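PDB 4ZZF: flagellar basal body rod modification protein from Helicobacter pylori 26695, which is probably required for assembly of the flagellar hook, perhaps acting as a scaffolding protein, and is represented here by a fragment containing its Ig-like domain. Local coordinates for residues Ile35-Lys39 and Gly40-Ile44; Met130-Pro133 and Ile134-Ile138. All coordinates share one frame; numbering follows the deposited sequence.

Contact 1: Ile35-Lys39 and Gly40-Ile44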
ATOM      1  N   ILE A  35     -25.091  11.555  -0.229  1.00 36.67           N
ATOM      2  CA  ILE A  35     -26.162  12.083   0.611  1.00 40.87           C
ATOM      3  C   ILE A  35     -27.527  11.647   0.071  1.00 42.11           C
ATOM      4  O   ILE A  35     -27.805  11.798  -1.117  1.00 40.08           O
ATOM      5  CB  ILE A  35     -26.109  13.615   0.685  1.00 37.58           C
ATOM      6  CG1 ILE A  35     -24.788  14.060   1.307  1.00 36.77           C
ATOM      7  CG2 ILE A  35     -27.272  14.147   1.465  1.00 36.63           C
ATOM      8  CD1 ILE A  35     -24.520  15.513   1.119  1.00 35.44           C
ATOM      9  N   ASP A  36     -28.370  11.093   0.935  1.00 36.93           N
ATOM     10  CA  ASP A  36     -29.739  10.802   0.547  1.00 35.56           C
ATOM     11  C   ASP A  36     -30.665  11.654   1.405  1.00 36.71           C
ATOM     12  O   ASP A  36     -30.795  11.396   2.585  1.00 37.82           O
ATOM     13  CB  ASP A  36     -30.049   9.318   0.717  1.00 37.40           C
ATOM     14  CG  ASP A  36     -31.475   8.951   0.268  1.00 42.89           C
ATOM     15  OD1 ASP A  36     -32.326   9.860   0.055  1.00 37.87           O
ATOM     16  OD2 ASP A  36     -31.752   7.734   0.137  1.00 40.72           O
ATOM     17  N   ALA A  37     -31.329  12.637   0.802  1.00 36.72           N
ATOM     18  CA  ALA A  37     -32.122  13.605   1.557  1.00 41.40           C
ATOM     19  C   ALA A  37     -33.496  13.074   2.004  1.00 48.21           C
ATOM     20  O   ALA A  37     -34.256  13.794   2.674  1.00 46.17           O
ATOM     21  CB  ALA A  37     -32.305  14.884   0.740  1.00 43.53           C
ATOM     22  N   SER A  38     -33.828  11.835   1.638  1.00 43.59           N
ATOM     23  CA  SER A  38     -35.060  11.221   2.143  1.00 42.46           C
ATOM     24  C   SER A  38     -34.803  10.515   3.484  1.00 41.62           C
ATOM     25  O   SER A  38     -35.731  10.067   4.154  1.00 43.55           O
ATOM     26  CB  SER A  38     -35.622  10.232   1.124  1.00 42.43           C
ATOM     27  OG  SER A  38     -34.790   9.099   1.068  1.00 39.54           O
ATOM     28  N   LYS A  39     -33.530  10.422   3.865  1.00 37.76           N
ATOM     29  CA  LYS A  39     -33.128   9.706   5.064  1.00 39.81           C
ATOM     30  C   LYS A  39     -32.890  10.704   6.197  1.00 43.02           C
ATOM     31  O   LYS A  39     -31.779  11.200   6.381  1.00 40.92           O
ATOM     32  CB  LYS A  39     -31.876   8.857   4.784  1.00 40.46           C
ATOM     33  CG  LYS A  39     -32.149   7.638   3.891  1.00 38.37           C
ATOM     34  CD  LYS A  39     -30.875   6.919   3.419  1.00 39.62           C
ATOM     35  CE  LYS A  39     -30.174   6.161   4.538  1.00 43.56           C
ATOM     36  NZ  LYS A  39     -31.050   5.132   5.166  1.00 44.98           N
ATOM     37  N   GLY A  40     -33.950  10.995   6.947  1.00 43.98           N
ATOM     38  CA  GLY A  40     -33.920  12.035   7.956  1.00 41.36           C
ATOM     39  C   GLY A  40     -33.782  13.411   7.334  1.00 44.18           C
ATOM     40  O   GLY A  40     -34.103  13.597   6.161  1.00 46.02           O
ATOM     41  N   VAL A  41     -33.287  14.369   8.118  1.00 41.25           N
ATOM     42  CA  VAL A  41     -33.040  15.722   7.631  1.00 41.65           C
ATOM     43  C   VAL A  41     -31.542  16.070   7.731  1.00 40.40           C
ATOM     44  O   VAL A  41     -31.065  16.419   8.802  1.00 40.83           O
ATOM     45  CB  VAL A  41     -33.889  16.746   8.428  1.00 45.57           C
ATOM     46  CG1 VAL A  41     -33.675  18.174   7.902  1.00 43.72           C
ATOM     47  CG2 VAL A  41     -35.380  16.347   8.378  1.00 43.73           C
ATOM     48  N   PRO A  42     -30.795  15.961   6.614  1.00 39.38           N
ATOM     49  CA  PRO A  42     -29.343  16.174   6.672  1.00 37.35           C
ATOM     50  C   PRO A  42     -28.992  17.649   6.787  1.00 42.19           C
ATOM     51  O   PRO A  42     -29.614  18.493   6.149  1.00 39.08           O
ATOM     52  CB  PRO A  42     -28.851  15.610   5.341  1.00 36.12           C
ATOM     53  CG  PRO A  42     -29.992  15.888   4.396  1.00 37.55           C
ATOM     54  CD  PRO A  42     -31.246  15.667   5.243  1.00 40.06           C
ATOM     55  N   ALA A  43     -27.987  17.962   7.585  1.00 41.46           N
ATOM     56  CA  ALA A  43     -27.633  19.345   7.790  1.00 42.52           C
ATOM     57  C   ALA A  43     -26.213  19.484   8.314  1.00 42.38           C
ATOM     58  O   ALA A  43     -25.681  18.570   8.941  1.00 40.41           O
ATOM     59  CB  ALA A  43     -28.622  19.990   8.760  1.00 42.86           C
ATOM     60  N   ILE A  44     -25.619  20.641   8.048  1.00 43.67           N
ATOM     61  CA  ILE A  44     -24.379  21.091   8.689  1.00 40.35           C
ATOM     62  C   ILE A  44     -24.655  21.882   9.969  1.00 44.56           C
ATOM     63  O   ILE A  44     -25.536  22.749   9.988  1.00 44.87           O
ATOM     64  CB  ILE A  44     -23.577  21.998   7.740  1.00 42.66           C
ATOM     65  CG1 ILE A  44     -23.180  21.241   6.479  1.00 38.49           C
ATOM     66  CG2 ILE A  44     -22.371  22.600   8.449  1.00 42.08           C
ATOM     67  CD1 ILE A  44     -22.692  22.152   5.358  1.00 42.41           C
TER

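Contact 2: Met130-Pro133 and Ile134-Ile138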
ATOM      1  N   MET A 130      -8.176  21.297   1.730  1.00 47.98           N
ATOM      2  CA  MET A 130      -7.280  21.498   2.865  1.00 45.83           C
ATOM      3  C   MET A 130      -5.930  20.823   2.645  1.00 47.11           C
ATOM      4  O   MET A 130      -5.826  19.760   2.025  1.00 47.06           O
ATOM      5  CB  MET A 130      -7.909  20.987   4.165  1.00 44.88           C
ATOM      6  CG  MET A 130      -9.252  21.625   4.495  1.00 55.35           C
ATOM      7  SD  MET A 130      -9.937  21.067   6.077  1.00 61.88           S
ATOM      8  CE  MET A 130      -8.595  21.493   7.180  1.00 52.75           C
ATOM      9  N   VAL A 131      -4.886  21.461   3.149  1.00 44.99           N
ATOM     10  CA  VAL A 131      -3.568  20.873   3.135  1.00 43.99           C
ATOM     11  C   VAL A 131      -3.054  20.893   4.558  1.00 49.81           C
ATOM     12  O   VAL A 131      -2.901  21.957   5.156  1.00 53.78           O
ATOM     13  CB  VAL A 131      -2.626  21.615   2.193  1.00 46.26           C
ATOM     14  CG1 VAL A 131      -1.219  21.019   2.272  1.00 44.99           C
ATOM     15  CG2 VAL A 131      -3.159  21.521   0.780  1.00 45.09           C
ATOM     16  N   LEU A 132      -2.819  19.709   5.111  1.00 49.52           N
ATOM     17  CA  LEU A 132      -2.538  19.584   6.536  1.00 51.17           C
ATOM     18  C   LEU A 132      -1.269  18.791   6.800  1.00 51.34           C
ATOM     19  O   LEU A 132      -0.961  17.846   6.078  1.00 52.78           O
ATOM     20  CB  LEU A 132      -3.725  18.926   7.248  1.00 49.69           C
ATOM     21  CG  LEU A 132      -5.070  19.652   7.186  1.00 51.29           C
ATOM     22  CD1 LEU A 132      -6.158  18.760   7.746  1.00 47.29           C
ATOM     23  CD2 LEU A 132      -5.006  20.971   7.958  1.00 49.39           C
ATOM     24  N   PRO A 133      -0.530  19.173   7.850  1.00 51.20           N
ATOM     25  CA  PRO A 133       0.685  18.468   8.259  1.00 48.58           C
ATOM     26  C   PRO A 133       0.367  17.070   8.732  1.00 49.38           C
ATOM     27  O   PRO A 133      -0.687  16.861   9.323  1.00 45.69           O
ATOM     28  CB  PRO A 133       1.220  19.303   9.429  1.00 52.94           C
ATOM     29  CG  PRO A 133       0.445  20.573   9.414  1.00 55.58           C
ATOM     30  CD  PRO A 133      -0.861  20.284   8.755  1.00 49.38           C
ATOM     31  N   ILE A 134       1.288  16.145   8.492  1.00 53.19           N
ATOM     32  CA  ILE A 134       1.180  14.753   8.915  1.00 52.42           C
ATOM     33  C   ILE A 134       0.877  14.573  10.395  1.00 52.31           C
ATOM     34  O   ILE A 134       0.100  13.694  10.774  1.00 48.51           O
ATOM     35  CB  ILE A 134       2.480  14.000   8.607  1.00 55.27           C
ATOM     36  CG1 ILE A 134       2.598  13.822   7.113  1.00 56.92           C
ATOM     37  CG2 ILE A 134       2.488  12.624   9.255  1.00 58.62           C
ATOM     38  CD1 ILE A 134       1.547  12.940   6.575  1.00 56.39           C
ATOM     39  N   ASP A 135       1.494  15.403  11.232  1.00 49.17           N
ATOM     40  CA  ASP A 135       1.366  15.224  12.672  1.00 51.36           C
ATOM     41  C   ASP A 135       0.013  15.705  13.170  1.00 48.19           C
ATOM     42  O   ASP A 135      -0.321  15.520  14.333  1.00 48.87           O
ATOM     43  CB  ASP A 135       2.493  15.945  13.415  1.00 54.52           C
ATOM     44  CG  ASP A 135       2.745  17.344  12.873  1.00 67.61           C
ATOM     45  OD1 ASP A 135       2.117  18.304  13.387  1.00 70.02           O
ATOM     46  OD2 ASP A 135       3.564  17.480  11.924  1.00 66.86           O
ATOM     47  N   SER A 136      -0.782  16.307  12.296  1.00 46.33           N
ATOM     48  CA  SER A 136      -2.142  16.635  12.692  1.00 46.01           C
ATOM     49  C   SER A 136      -3.031  15.392  12.598  1.00 41.24           C
ATOM     50  O   SER A 136      -4.138  15.387  13.105  1.00 40.91           O
ATOM     51  CB  SER A 136      -2.706  17.761  11.835  1.00 42.85           C
ATOM     52  OG  SER A 136      -3.215  17.257  10.615  1.00 43.73           O
ATOM     53  N   ALA A 137      -2.537  14.330  11.969  1.00 40.10           N
ATOM     54  CA  ALA A 137      -3.350  13.135  11.763  1.00 42.59           C
ATOM     55  C   ALA A 137      -3.371  12.247  13.000  1.00 45.08           C
ATOM     56  O   ALA A 137      -2.317  11.863  13.507  1.00 48.23           O
ATOM     57  CB  ALA A 137      -2.848  12.356  10.578  1.00 36.69           C
ATOM     58  N   ILE A 138      -4.568  11.908  13.473  1.00 39.28           N
ATOM     59  CA  ILE A 138      -4.689  11.080  14.666  1.00 42.92           C
ATOM     60  C   ILE A 138      -5.126   9.637  14.370  1.00 46.29           C
ATOM     61  O   ILE A 138      -4.945   8.756  15.211  1.00 46.23           O
ATOM     62  CB  ILE A 138      -5.672  11.694  15.680  1.00 40.43           C
ATOM     63  CG1 ILE A 138      -7.080  11.815  15.088  1.00 44.25           C
ATOM     64  CG2 ILE A 138      -5.150  13.040  16.190  1.00 38.84           C
ATOM     65  CD1 ILE A 138      -8.019  12.718  15.941  1.00 43.73           C
TER

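Contact 1: Ile35-Lys39 and Gly40-Ile44
With chi1 of -61°, Ile35 places CG2 anti to its own backbone N, and this branch meets Pro42, where CG2 of Ile35 lies 4.4 Å from CG of the proline ring. The same ring carbon rests against Ala37 from another direction, Pro42 CG being 4.2 Å from Ala37 CA. Pro42 thus packs back on residues earlier in the loop, and Tyr94 of strand 86-94 touches both Ile35 and Pro42.

The chain reverses in a type I beta turn from Asp36 to Lys39, which includes Ala37 and is closed by Lys39 N donating to Asp36 O (3.2 Å). The Asp36 side chain, its CG anti to the backbone N (chi1 -178°), folds forward onto Ser38. There OD1 of Asp36 takes a fairly straight bond from Ser38 N (2.9 Å). A second comes to the same OD1 from Ser38 OG (2.8 Å). Both donors come from one face of the carboxylate, well above its plane. The backbone bond makes this an Asx turn. Gly40 continues the bend with a positive phi, a conformation that favours glycine.

The Lys39 chain, bent at chi3 and chi4, delivers NZ to the carbonyl O of Leu96, while the backbone N atoms of Asp36 and Ala37 are held by the side chains of Asn95 and Asn63. This loop joins strands 25-31 and 43-47 of the Ig-like domain. Its chemistry is divided: loose carbon contacts lay Pro42 against Ile35 and Ala37, whereas the two donors of Ser38 hold OD1 from one face and would be expected to favour the charged form of Asp36.

Contact 2: Met130-Pro133 and Ile134-Ile138
The flat peptide group of Pro133 presents its carbonyl O to Ser136, which grips it twice. Ser136 OG approaches almost end-on, with a C=O...OG angle of 162°, and lies 2.9 Å from Pro133 O. Ser136 N, 3.0 Å from Pro133 O, stands well above the carbonyl plane. A second flat group, the carboxylate of Asp135, stands beside the CB corner of the Pro133 ring; CB of Pro133 lies obliquely off one of the carboxylate's faces, 3.9 Å from OD2 of Asp135.

The serine hydroxyl is brought back to the carbonyl by a chi1 of 83°, which sets OG between its own backbone N and carbonyl carbon. In that position Ser136 OG also meets the CB of Leu132, at 3.8 Å. One residue further on, Ala137 N donates to Ile134 O (3.0 Å), so that successive three-residue steps define a short 3-10 segment. The Ile134 side chain departs from this turn to pack on Pro123 and Leu125 of strand 122-127.

The turn carries the chain from strand 130-133, at the border of a three-stranded antiparallel sheet, into strand 137-141, which pairs with strand 9-12; Ile138 also makes backbone hydrogen bonds to a second subunit. Two donors from one residue on a single carbonyl imply a firmly set corner, in which the hydroxyl of buried Ser136 spends its proton within the turn, on Pro133 O.

Overall arrangement
Contacts 1 and 2 lie on opposite sides of the chain's centre, with their own centres 29 Å apart and their nearest atoms about 13 Å apart, and they lie on different strands. Both are partly buried local turns leading into a strand, but they serve different parts of the fragment. Contact 1 lies in the loop before strand 43-47 of the Ig-like domain; contact 2 links two small sheets, one of which includes strand 9-12 from the N-terminal end. A carboxylate collects the donors in contact 1, with separate apolar packing of Pro42 on Ile35 and Ala37; in contact 2 a main-chain carbonyl does so. Of the two, contact 2 alone adjoins another subunit.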